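Local coordinates for protein transcriptional regulator, GntR family (Thermotoga maritima, PDB 3SXM) that probably regulates transcription by binding specific DNA sequences, the chain here being its metal-binding FCD domain, deposited without metal, at residues E19-I30 with H63-G71; L36-D44 with N100-I111. The protein carries 3 engineered substitutions. One frame throughout, in Å; residues are numbered along the deposited sequence. Where two conformers were deposited one is given.

Contact 1 (E19-I30 with H63-G71); sequences EVFCLENYFDKI and HKLFIRASG
Glu19 and His63 meet at one end of a helix-helix packing in the all-helical FCD domain, where residues 19-25 of helix 5-25 cross residues 63-68 of helix 51-68 at 61°. The imidazole gives its ND1 proton to Glu19 OE1 at 2.6 Å in a nearly straight bond. The oxygen lies close to the ring plane and is met on its syn side, although the carboxylate is turned 55° against the ring. Away from this polar end the side chains that meet are mostly apolar, and backbone carbonyls of segment 63-71 are touched as well. Cys22 sets its SG against Ile67 CD1 and Ser70 CB, while its CB rests 3.2 Å from Phe66 O. Ile30 straddles two residues: CG2 meets the rim of the Phe66 ring at CD1 (3.9 Å), and CG1 presses on Ala69 CB at 3.3 Å, closer than usual for two carbons. Tyr26, where the first helix breaks before 27-31 begins, lays a ring face on the backbone of Ser70, whose CA stands 3.5 Å from the ring centroid in a CH-pi contact. Its CG lies opposite the carbonyl carbon (chi1 -62°), which brings the ring over that turn, and its OH is hydrogen-bonded to OE2 of Glu13 of the second subunit. A leucine here would probably lose the CH-pi contact and leave that Glu13 without its phenol partner. The second shell fixes the polar end: Arg15 and Tyr79 hold Glu19 OE2, and His63 NE2 probably hydrogen-bonds with His103 NE2. His63, like Asp59, His103 and His125, binds zinc in another structure of this protein, consistent with Glu19 orienting that histidine from the second shell. At the far end Ile67 O accepts two bonds, from Ser70 N and from Ser70 OG at 2.7 Å.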
loop_
_atom_site.group_PDB
_atom_site.type_symbol
_atom_site.label_atom_id
_atom_site.label_comp_id
_atom_site.label_asym_id
_atom_site.label_seq_id
_atom_site.Cartn_x
_atom_site.Cartn_y
_atom_site.Cartn_z
ATOM N N GLU A 19 -4.664 3.992 -0.830
ATOM C CA GLU A 19 -6.113 4.243 -1.017
ATOM C C GLU A 19 -6.775 3.138 -1.816
ATOM O O GLU A 19 -7.889 2.720 -1.506
ATOM C CB GLU A 19 -6.336 5.636 -1.618
ATOM C CG GLU A 19 -5.824 6.769 -0.788
ATOM C CD GLU A 19 -6.204 8.102 -1.383
ATOM O OE1 GLU A 19 -7.206 8.102 -2.136
ATOM O OE2 GLU A 19 -5.565 9.133 -1.087
ATOM N N VAL A 20 -6.148 2.683 -2.883
ATOM C CA VAL A 20 -6.716 1.630 -3.716
ATOM C C VAL A 20 -6.757 0.336 -2.915
ATOM O O VAL A 20 -7.738 -0.402 -2.990
ATOM C CB VAL A 20 -5.967 1.452 -5.034
ATOM C CG1 VAL A 20 -6.391 0.148 -5.753
ATOM C CG2 VAL A 20 -6.160 2.697 -5.935
ATOM N N PHE A 21 -5.699 0.023 -2.149
ATOM C CA PHE A 21 -5.746 -1.171 -1.319
ATOM C C PHE A 21 -6.972 -1.120 -0.419
ATOM O O PHE A 21 -7.655 -2.131 -0.251
ATOM C CB PHE A 21 -4.476 -1.300 -0.444
ATOM C CG PHE A 21 -4.471 -2.530 0.431
ATOM C CD1 PHE A 21 -4.009 -3.727 -0.060
ATOM C CD2 PHE A 21 -4.892 -2.494 1.752
ATOM C CE1 PHE A 21 -3.931 -4.858 0.734
ATOM C CE2 PHE A 21 -4.898 -3.644 2.511
ATOM C CZ PHE A 21 -4.411 -4.801 2.012
ATOM N N CYS A 22 -7.199 -0.004 0.254
ATOM C CA CYS A 22 -8.320 0.073 1.207
ATOM C C CYS A 22 -9.682 0.044 0.498
ATOM O O CYS A 22 -10.606 -0.649 0.934
ATOM C CB CYS A 22 -8.182 1.279 2.118
ATOM S SG CYS A 22 -6.778 1.160 3.236
ATOM N N LEU A 23 -9.833 0.810 -0.584
ATOM C CA LEU A 23 -11.063 0.731 -1.368
ATOM C C LEU A 23 -11.376 -0.687 -1.863
ATOM O O LEU A 23 -12.539 -1.165 -1.802
ATOM C CB LEU A 23 -11.024 1.737 -2.566
ATOM C CG LEU A 23 -12.310 1.810 -3.409
ATOM C CD1 LEU A 23 -13.561 2.174 -2.588
ATOM C CD2 LEU A 23 -12.048 2.789 -4.562
ATOM N N GLU A 24 -10.374 -1.398 -2.372
ATOM C CA GLU A 24 -10.548 -2.735 -2.884
ATOM C C GLU A 24 -10.952 -3.698 -1.770
ATOM O O GLU A 24 -11.852 -4.523 -1.937
ATOM C CB GLU A 24 -9.192 -3.208 -3.470
ATOM C CG GLU A 24 -8.897 -2.772 -4.895
ATOM C CD GLU A 24 -7.537 -3.215 -5.496
ATOM O OE1 GLU A 24 -7.399 -3.186 -6.753
ATOM O OE2 GLU A 24 -6.600 -3.538 -4.730
ATOM N N ASN A 25 -10.287 -3.644 -0.650
ATOM C CA ASN A 25 -10.487 -4.622 0.392
ATOM C C ASN A 25 -11.582 -4.303 1.420
ATOM O O ASN A 25 -11.991 -5.146 2.127
ATOM C CB ASN A 25 -9.149 -4.899 1.090
ATOM C CG ASN A 25 -8.168 -5.602 0.208
ATOM O OD1 ASN A 25 -7.236 -5.050 -0.307
ATOM N ND2 ASN A 25 -8.427 -6.822 -0.001
ATOM N N TYR A 26 -12.051 -3.074 1.447
ATOM C CA TYR A 26 -13.077 -2.627 2.392
ATOM C C TYR A 26 -14.250 -1.973 1.660
ATOM O O TYR A 26 -14.999 -1.207 2.231
ATOM C CB TYR A 26 -12.477 -1.751 3.511
ATOM C CG TYR A 26 -11.492 -2.532 4.312
ATOM C CD1 TYR A 26 -11.935 -3.327 5.319
ATOM C CD2 TYR A 26 -10.162 -2.597 3.951
ATOM C CE1 TYR A 26 -11.063 -4.123 6.036
ATOM C CE2 TYR A 26 -9.273 -3.382 4.678
ATOM C CZ TYR A 26 -9.726 -4.168 5.678
ATOM O OH TYR A 26 -8.866 -5.006 6.411
ATOM N N PHE A 27 -14.389 -2.294 0.365
ATOM C CA PHE A 27 -15.415 -1.741 -0.474
ATOM C C PHE A 27 -16.801 -1.698 0.155
ATOM O O PHE A 27 -17.450 -0.635 0.121
ATOM C CB PHE A 27 -15.465 -2.470 -1.816
ATOM C CG PHE A 27 -16.441 -1.878 -2.799
ATOM C CD1 PHE A 27 -16.104 -0.762 -3.509
ATOM C CD2 PHE A 27 -17.686 -2.404 -2.967
ATOM C CE1 PHE A 27 -17.015 -0.204 -4.414
ATOM C CE2 PHE A 27 -18.590 -1.849 -3.865
ATOM C CZ PHE A 27 -18.245 -0.730 -4.562
ATOM N N ASP A 28 -17.290 -2.808 0.696
ATOM C CA ASP A 28 -18.651 -2.804 1.211
ATOM C C ASP A 28 -18.779 -1.927 2.434
ATOM O O ASP A 28 -19.838 -1.283 2.626
ATOM C CB ASP A 28 -19.101 -4.245 1.561
ATOM C CG ASP A 28 -19.243 -5.134 0.340
ATOM O OD1 ASP A 28 -19.385 -4.664 -0.793
ATOM O OD2 ASP A 28 -19.319 -6.385 0.537
ATOM N N LYS A 29 -17.762 -1.904 3.301
ATOM C CA LYS A 29 -17.782 -1.021 4.456
ATOM C C LYS A 29 -17.844 0.455 4.036
ATOM O O LYS A 29 -18.590 1.255 4.606
ATOM C CB LYS A 29 -16.556 -1.265 5.360
ATOM C CG LYS A 29 -16.546 -0.396 6.589
ATOM C CD LYS A 29 -15.671 -0.956 7.688
ATOM C CE LYS A 29 -15.311 0.087 8.740
ATOM N NZ LYS A 29 -15.999 -0.089 10.050
ATOM N N ILE A 30 -17.044 0.794 3.051
ATOM C CA ILE A 30 -17.048 2.151 2.517
ATOM C C ILE A 30 -18.423 2.476 1.915
ATOM O O ILE A 30 -19.039 3.503 2.239
ATOM C CB ILE A 30 -15.901 2.375 1.511
ATOM C CG1 ILE A 30 -14.544 2.254 2.214
ATOM C CG2 ILE A 30 -16.096 3.707 0.832
ATOM C CD1 ILE A 30 -13.408 1.991 1.266
ATOM N N HIS A 63 -10.971 10.817 0.962
ATOM C CA HIS A 63 -9.779 9.966 0.844
ATOM C C HIS A 63 -9.403 9.393 2.203
ATOM O O HIS A 63 -9.032 8.194 2.270
ATOM C CB HIS A 63 -8.649 10.716 0.162
ATOM C CG HIS A 63 -8.967 11.035 -1.259
ATOM N ND1 HIS A 63 -8.706 10.185 -2.316
ATOM C CD2 HIS A 63 -9.611 12.108 -1.796
ATOM C CE1 HIS A 63 -9.173 10.711 -3.434
ATOM N NE2 HIS A 63 -9.712 11.881 -3.129
ATOM N N LYS A 64 -9.535 10.147 3.274
ATOM C CA LYS A 64 -9.331 9.593 4.637
ATOM C C LYS A 64 -10.368 8.536 4.970
ATOM O O LYS A 64 -10.011 7.617 5.728
ATOM C CB LYS A 64 -9.296 10.678 5.698
ATOM C CG LYS A 64 -8.000 11.429 5.641
ATOM C CD LYS A 64 -7.885 12.456 6.719
ATOM C CE LYS A 64 -6.431 12.923 6.881
ATOM N NZ LYS A 64 -6.379 14.011 7.895
ATOM N N LEU A 65 -11.603 8.620 4.454
ATOM C CA LEU A 65 -12.642 7.611 4.738
ATOM C C LEU A 65 -12.195 6.276 4.188
ATOM O O LEU A 65 -12.382 5.214 4.844
ATOM C CB LEU A 65 -14.008 8.007 4.078
ATOM C CG LEU A 65 -15.078 6.900 4.036
ATOM C CD1 LEU A 65 -15.480 6.487 5.364
ATOM C CD2 LEU A 65 -16.259 7.379 3.228
ATOM N N PHE A 66 -11.606 6.262 3.017
ATOM C CA PHE A 66 -11.223 4.977 2.373
ATOM C C PHE A 66 -10.245 4.288 3.323
ATOM O O PHE A 66 -10.338 3.084 3.586
ATOM C CB PHE A 66 -10.567 5.194 1.020
ATOM C CG PHE A 66 -11.471 5.825 -0.034
ATOM C CD1 PHE A 66 -12.843 5.745 0.029
ATOM C CD2 PHE A 66 -10.897 6.539 -1.073
ATOM C CE1 PHE A 66 -13.666 6.350 -0.948
ATOM C CE2 PHE A 66 -11.733 7.117 -2.047
ATOM C CZ PHE A 66 -13.068 7.000 -1.961
ATOM N N ILE A 67 -9.309 5.063 3.818
ATOM C CA ILE A 67 -8.233 4.531 4.702
ATOM C C ILE A 67 -8.843 4.072 6.031
ATOM O O ILE A 67 -8.546 2.948 6.538
ATOM C CB ILE A 67 -7.178 5.589 4.929
ATOM C CG1 ILE A 67 -6.490 5.963 3.613
ATOM C CG2 ILE A 67 -6.164 5.183 6.020
ATOM C CD1 ILE A 67 -5.570 4.908 3.013
ATOM N N ARG A 68 -9.709 4.904 6.609
ATOM C CA ARG A 68 -10.299 4.641 7.911
ATOM C C ARG A 68 -11.131 3.354 7.906
ATOM O O ARG A 68 -11.150 2.635 8.910
ATOM C CB ARG A 68 -11.123 5.860 8.380
ATOM C CG ARG A 68 -11.940 5.657 9.629
ATOM C CD ARG A 68 -11.138 5.509 10.852
ATOM N NE ARG A 68 -10.423 6.725 11.227
ATOM C CZ ARG A 68 -9.716 6.849 12.341
ATOM N NH1 ARG A 68 -9.640 5.839 13.189
ATOM N NH2 ARG A 68 -9.099 7.986 12.612
ATOM N N ALA A 69 -11.787 3.043 6.789
ATOM C CA ALA A 69 -12.679 1.902 6.668
ATOM C C ALA A 69 -11.911 0.578 6.847
ATOM O O ALA A 69 -12.522 -0.426 7.143
ATOM C CB ALA A 69 -13.431 1.951 5.298
ATOM N N SER A 70 -10.592 0.592 6.654
ATOM C CA SER A 70 -9.761 -0.622 6.915
ATOM C C SER A 70 -9.842 -1.040 8.360
ATOM O O SER A 70 -9.649 -2.220 8.691
ATOM C CB SER A 70 -8.294 -0.411 6.504
ATOM O OG SER A 70 -7.677 0.491 7.378
ATOM N N GLY A 71 -10.025 -0.100 9.263
ATOM C CA GLY A 71 -9.903 -0.373 10.687
ATOM C C GLY A 71 -8.519 -0.772 11.112
ATOM O O GLY A 71 -8.381 -1.215 12.264
#

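Contact 2 (L36-D44 with N100-I111)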
loop_
_atom_site.group_PDB
_atom_site.type_symbol
_atom_site.label_atom_id
_atom_site.label_comp_id
_atom_site.label_asym_id
_atom_site.label_seq_id
_atom_site.Cartn_x
_atom_site.Cartn_y
_atom_site.Cartn_z
ATOM N N LEU A 36 -19.855 8.501 3.822
ATOM C CA LEU A 36 -19.771 8.581 2.369
ATOM C C LEU A 36 -20.946 9.375 1.835
ATOM O O LEU A 36 -20.795 10.217 0.948
ATOM C CB LEU A 36 -19.777 7.190 1.758
ATOM C CG LEU A 36 -19.599 7.109 0.251
ATOM C CD1 LEU A 36 -18.248 7.608 -0.159
ATOM C CD2 LEU A 36 -19.899 5.715 -0.354
ATOM N N LEU A 37 -22.125 9.110 2.356
ATOM C CA LEU A 37 -23.305 9.838 1.935
ATOM C C LEU A 37 -23.333 11.304 2.367
ATOM O O LEU A 37 -23.829 12.170 1.624
ATOM C CB LEU A 37 -24.539 9.113 2.453
ATOM C CG LEU A 37 -24.735 7.691 1.951
ATOM C CD1 LEU A 37 -26.013 7.143 2.536
ATOM C CD2 LEU A 37 -24.844 7.671 0.421
ATOM N N GLU A 38 -22.822 11.606 3.548
ATOM C CA GLU A 38 -22.711 12.995 3.982
ATOM C C GLU A 38 -21.769 13.767 3.025
ATOM O O GLU A 38 -22.036 14.928 2.688
ATOM C CB GLU A 38 -22.115 13.091 5.373
ATOM C CG GLU A 38 -23.021 12.678 6.481
ATOM C CD GLU A 38 -22.386 12.890 7.840
ATOM O OE1 GLU A 38 -21.483 13.756 7.956
ATOM O OE2 GLU A 38 -22.806 12.196 8.789
ATOM N N ILE A 39 -20.715 13.123 2.590
ATOM C CA ILE A 39 -19.755 13.745 1.652
ATOM C C ILE A 39 -20.440 13.939 0.327
ATOM O O ILE A 39 -20.387 15.010 -0.248
ATOM C CB ILE A 39 -18.510 12.911 1.467
ATOM C CG1 ILE A 39 -17.696 12.853 2.785
ATOM C CG2 ILE A 39 -17.666 13.433 0.327
ATOM C CD1 ILE A 39 -16.612 11.776 2.778
ATOM N N LYS A 40 -21.142 12.918 -0.153
ATOM C CA LYS A 40 -21.907 13.024 -1.407
ATOM C C LYS A 40 -22.867 14.213 -1.337
ATOM O O LYS A 40 -23.005 14.926 -2.305
ATOM C CB LYS A 40 -22.720 11.752 -1.648
ATOM C CG LYS A 40 -23.548 11.622 -2.903
ATOM C CD LYS A 40 -24.475 10.398 -2.749
ATOM C CE LYS A 40 -25.092 9.932 -4.065
ATOM N NZ LYS A 40 -26.229 10.732 -4.506
ATOM N N GLY A 41 -23.537 14.400 -0.196
ATOM C CA GLY A 41 -24.494 15.449 -0.021
ATOM C C GLY A 41 -23.863 16.818 -0.135
ATOM O O GLY A 41 -24.454 17.752 -0.711
ATOM N N GLU A 42 -22.680 16.920 0.437
ATOM C CA GLU A 42 -21.888 18.174 0.374
ATOM C C GLU A 42 -21.582 18.535 -1.086
ATOM O O GLU A 42 -21.730 19.680 -1.514
ATOM C CB GLU A 42 -20.575 17.943 1.105
ATOM C CG GLU A 42 -19.770 19.157 1.417
ATOM C CD GLU A 42 -18.872 18.877 2.593
ATOM O OE1 GLU A 42 -17.830 18.219 2.383
ATOM O OE2 GLU A 42 -19.243 19.256 3.727
ATOM N N ILE A 43 -21.137 17.536 -1.839
ATOM C CA ILE A 43 -20.756 17.745 -3.226
ATOM C C ILE A 43 -21.937 18.079 -4.067
ATOM O O ILE A 43 -21.853 18.958 -4.930
ATOM C CB ILE A 43 -20.025 16.476 -3.750
ATOM C CG1 ILE A 43 -18.638 16.364 -3.121
ATOM C CG2 ILE A 43 -19.932 16.518 -5.278
ATOM C CD1 ILE A 43 -17.916 15.062 -3.439
ATOM N N ASP A 44 -23.072 17.483 -3.780
ATOM C CA ASP A 44 -24.279 17.703 -4.550
ATOM C C ASP A 44 -24.989 19.013 -4.157
ATOM O O ASP A 44 -25.781 19.511 -4.916
ATOM C CB ASP A 44 -25.256 16.553 -4.396
ATOM C CG ASP A 44 -24.811 15.285 -5.081
ATOM O OD1 ASP A 44 -23.905 15.294 -5.882
ATOM O OD2 ASP A 44 -25.428 14.284 -4.814
ATOM N N ASN A 100 -13.894 17.825 -8.122
ATOM C CA ASN A 100 -15.167 17.626 -7.491
ATOM C C ASN A 100 -16.047 16.720 -8.352
ATOM O O ASN A 100 -16.769 15.858 -7.852
ATOM C CB ASN A 100 -15.821 18.951 -7.225
ATOM C CG ASN A 100 -17.129 18.794 -6.606
ATOM O OD1 ASN A 100 -17.223 18.414 -5.446
ATOM N ND2 ASN A 100 -18.176 19.051 -7.376
ATOM N N ARG A 101 -15.984 16.910 -9.657
ATOM C CA ARG A 101 -16.742 16.086 -10.568
ATOM C C ARG A 101 -16.271 14.627 -10.504
ATOM O O ARG A 101 -17.081 13.708 -10.487
ATOM C CB ARG A 101 -16.607 16.640 -11.968
ATOM C CG ARG A 101 -17.632 16.147 -12.911
ATOM C CD ARG A 101 -17.283 16.624 -14.292
ATOM N NE ARG A 101 -17.748 17.970 -14.578
ATOM C CZ ARG A 101 -17.013 18.906 -15.168
ATOM N NH1 ARG A 101 -15.761 18.636 -15.513
ATOM N NH2 ARG A 101 -17.523 20.102 -15.406
ATOM N N GLU A 102 -14.961 14.420 -10.480
ATOM C CA GLU A 102 -14.393 13.063 -10.374
ATOM C C GLU A 102 -14.833 12.392 -9.080
ATOM O O GLU A 102 -15.174 11.210 -9.078
ATOM C CB GLU A 102 -12.870 13.098 -10.496
ATOM C CG GLU A 102 -12.380 13.463 -11.914
ATOM C CD GLU A 102 -10.877 13.823 -11.976
ATOM O OE1 GLU A 102 -10.241 14.001 -10.898
ATOM O OE2 GLU A 102 -10.420 13.942 -13.145
ATOM N N HIS A 103 -14.837 13.161 -7.998
ATOM C CA HIS A 103 -15.273 12.632 -6.697
ATOM C C HIS A 103 -16.738 12.285 -6.695
ATOM O O HIS A 103 -17.148 11.223 -6.176
ATOM C CB HIS A 103 -15.025 13.614 -5.586
ATOM C CG HIS A 103 -13.602 13.692 -5.203
ATOM N ND1 HIS A 103 -13.037 14.815 -4.638
ATOM C CD2 HIS A 103 -12.603 12.791 -5.345
ATOM C CE1 HIS A 103 -11.750 14.588 -4.434
ATOM N NE2 HIS A 103 -11.471 13.350 -4.822
ATOM N N LYS A 104 -17.557 13.158 -7.250
ATOM C CA LYS A 104 -18.966 12.850 -7.335
ATOM C C LYS A 104 -19.202 11.523 -8.027
ATOM O O LYS A 104 -20.026 10.709 -7.556
ATOM C CB LYS A 104 -19.701 13.969 -8.102
ATOM C CG LYS A 104 -21.198 13.742 -8.189
ATOM C CD LYS A 104 -21.954 14.781 -9.007
ATOM C CE LYS A 104 -23.415 14.293 -9.199
ATOM N NZ LYS A 104 -24.232 15.177 -10.037
ATOM N N GLU A 105 -18.549 11.298 -9.166
ATOM C CA GLU A 105 -18.713 10.099 -9.944
ATOM C C GLU A 105 -18.105 8.873 -9.275
ATOM O O GLU A 105 -18.721 7.786 -9.324
ATOM C CB GLU A 105 -18.208 10.346 -11.372
ATOM C CG GLU A 105 -19.154 11.351 -12.070
ATOM C CD GLU A 105 -18.733 11.776 -13.441
ATOM O OE1 GLU A 105 -17.542 11.692 -13.806
ATOM O OE2 GLU A 105 -19.661 12.237 -14.145
ATOM N N LEU A 106 -16.978 9.068 -8.627
ATOM C CA LEU A 106 -16.383 7.968 -7.836
ATOM C C LEU A 106 -17.384 7.509 -6.777
ATOM O O LEU A 106 -17.618 6.303 -6.577
ATOM C CB LEU A 106 -15.095 8.459 -7.197
ATOM C CG LEU A 106 -14.425 7.564 -6.148
ATOM C CD1 LEU A 106 -14.108 6.210 -6.702
ATOM C CD2 LEU A 106 -13.183 8.222 -5.662
ATOM N N ILE A 107 -17.918 8.452 -6.030
ATOM C CA ILE A 107 -18.863 8.091 -4.987
ATOM C C ILE A 107 -20.056 7.346 -5.584
ATOM O O ILE A 107 -20.515 6.341 -5.027
ATOM C CB ILE A 107 -19.290 9.290 -4.218
ATOM C CG1 ILE A 107 -18.115 9.859 -3.441
ATOM C CG2 ILE A 107 -20.415 8.923 -3.264
ATOM C CD1 ILE A 107 -18.375 11.210 -2.849
ATOM N N GLU A 108 -20.573 7.782 -6.730
ATOM C CA GLU A 108 -21.767 7.124 -7.270
ATOM C C GLU A 108 -21.428 5.712 -7.710
ATOM O O GLU A 108 -22.235 4.807 -7.545
ATOM C CB GLU A 108 -22.374 7.936 -8.393
ATOM C CG GLU A 108 -23.534 7.282 -9.128
ATOM C CD GLU A 108 -24.709 6.951 -8.284
ATOM O OE1 GLU A 108 -24.958 7.712 -7.319
ATOM O OE2 GLU A 108 -25.372 5.921 -8.602
ATOM N N ARG A 109 -20.211 5.494 -8.220
ATOM C CA ARG A 109 -19.782 4.121 -8.589
ATOM C C ARG A 109 -19.768 3.251 -7.356
ATOM O O ARG A 109 -20.163 2.085 -7.386
ATOM C CB ARG A 109 -18.420 4.118 -9.281
ATOM C CG ARG A 109 -18.463 4.755 -10.693
ATOM C CD ARG A 109 -17.139 4.642 -11.420
ATOM N NE ARG A 109 -17.137 5.424 -12.676
ATOM C CZ ARG A 109 -16.190 5.386 -13.592
ATOM N NH1 ARG A 109 -15.134 4.609 -13.434
ATOM N NH2 ARG A 109 -16.272 6.161 -14.649
ATOM N N ILE A 110 -19.241 3.776 -6.274
ATOM C CA ILE A 110 -19.200 3.044 -5.010
ATOM C C ILE A 110 -20.622 2.700 -4.534
ATOM O O ILE A 110 -20.931 1.503 -4.226
ATOM C CB ILE A 110 -18.420 3.814 -3.897
ATOM C CG1 ILE A 110 -16.949 4.006 -4.287
ATOM C CG2 ILE A 110 -18.558 3.079 -2.571
ATOM C CD1 ILE A 110 -16.223 4.987 -3.356
ATOM N N ILE A 111 -21.467 3.683 -4.414
ATOM C CA ILE A 111 -22.838 3.479 -3.980
ATOM C C ILE A 111 -23.607 2.510 -4.833
ATOM O O ILE A 111 -24.406 1.785 -4.347
ATOM C CB ILE A 111 -23.615 4.766 -4.094
ATOM C CG1 ILE A 111 -23.141 5.750 -3.078
ATOM C CG2 ILE A 111 -25.062 4.524 -3.931
ATOM C CD1 ILE A 111 -23.877 7.047 -3.228
#
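Ile43 and Ile107 interlock as reciprocal knobs into holes between two helices of the FCD bundle that run roughly antiparallel, at 141° for these segments. Ile43 enters a hole formed by Asn100, His103, Lys104 and Ile107, and Ile107 one formed by Leu36, Ile39, Lys40 and Ile43. Ile43 CD1 touches Ile107 CD1 at 3.9 Å. With CG1 of Ile107 opposite its carbonyl carbon (chi1 -66°), that CD1 also reaches Ile39 CG2, while its CG2 branch turns to Leu36 and to Lys40 CB. Leu36 splits its methyls, CD1 on Ile107 and CD2 on Ile110 CG2 at 3.7 Å. Beneath this layer lies helix 51-68, where Leu62 meets Leu36 and Asp59 meets His103, a zinc ligand in another structure of this protein. The outer side, facing solvent, is built differently. No hydrogen bond joins the two segments, and across them opposite charges stay beyond salt-bridge range: Lys40 NZ is 4.3 Å from Glu108 OE1, and Lys104 NZ is 4.2 Å from Asp44 OD1. Lys40 NZ instead makes a long salt bridge to Asp44 OD2 on its own helix. Lys104 divides its chain, CD and CE running beside Asp44 OD1 and CB resting 3.8 Å from Ile43 CG2.

Contact 1 is largely buried, whereas contact 2 has a buried layer beside an exposed, charged margin. Contact 1 joins helices 5-25 and 27-31 to 51-68, and contact 2 joins 34-44 to 96-111; they share no helix, though 34-44 lies between 27-31 and 51-68 in the chain. His63 and His103 bring both contacts to the site where zinc binds in another structure of the protein. Elsewhere the cores merge, with Phe66 and Phe27 packed on Ile110 and Ile30 O against Leu36. Contact 1 combines a histidine-carboxylate bond with aromatic packing near the second subunit; contact 2 relies on branched aliphatic side chains, and no other chain of the assembly touches it.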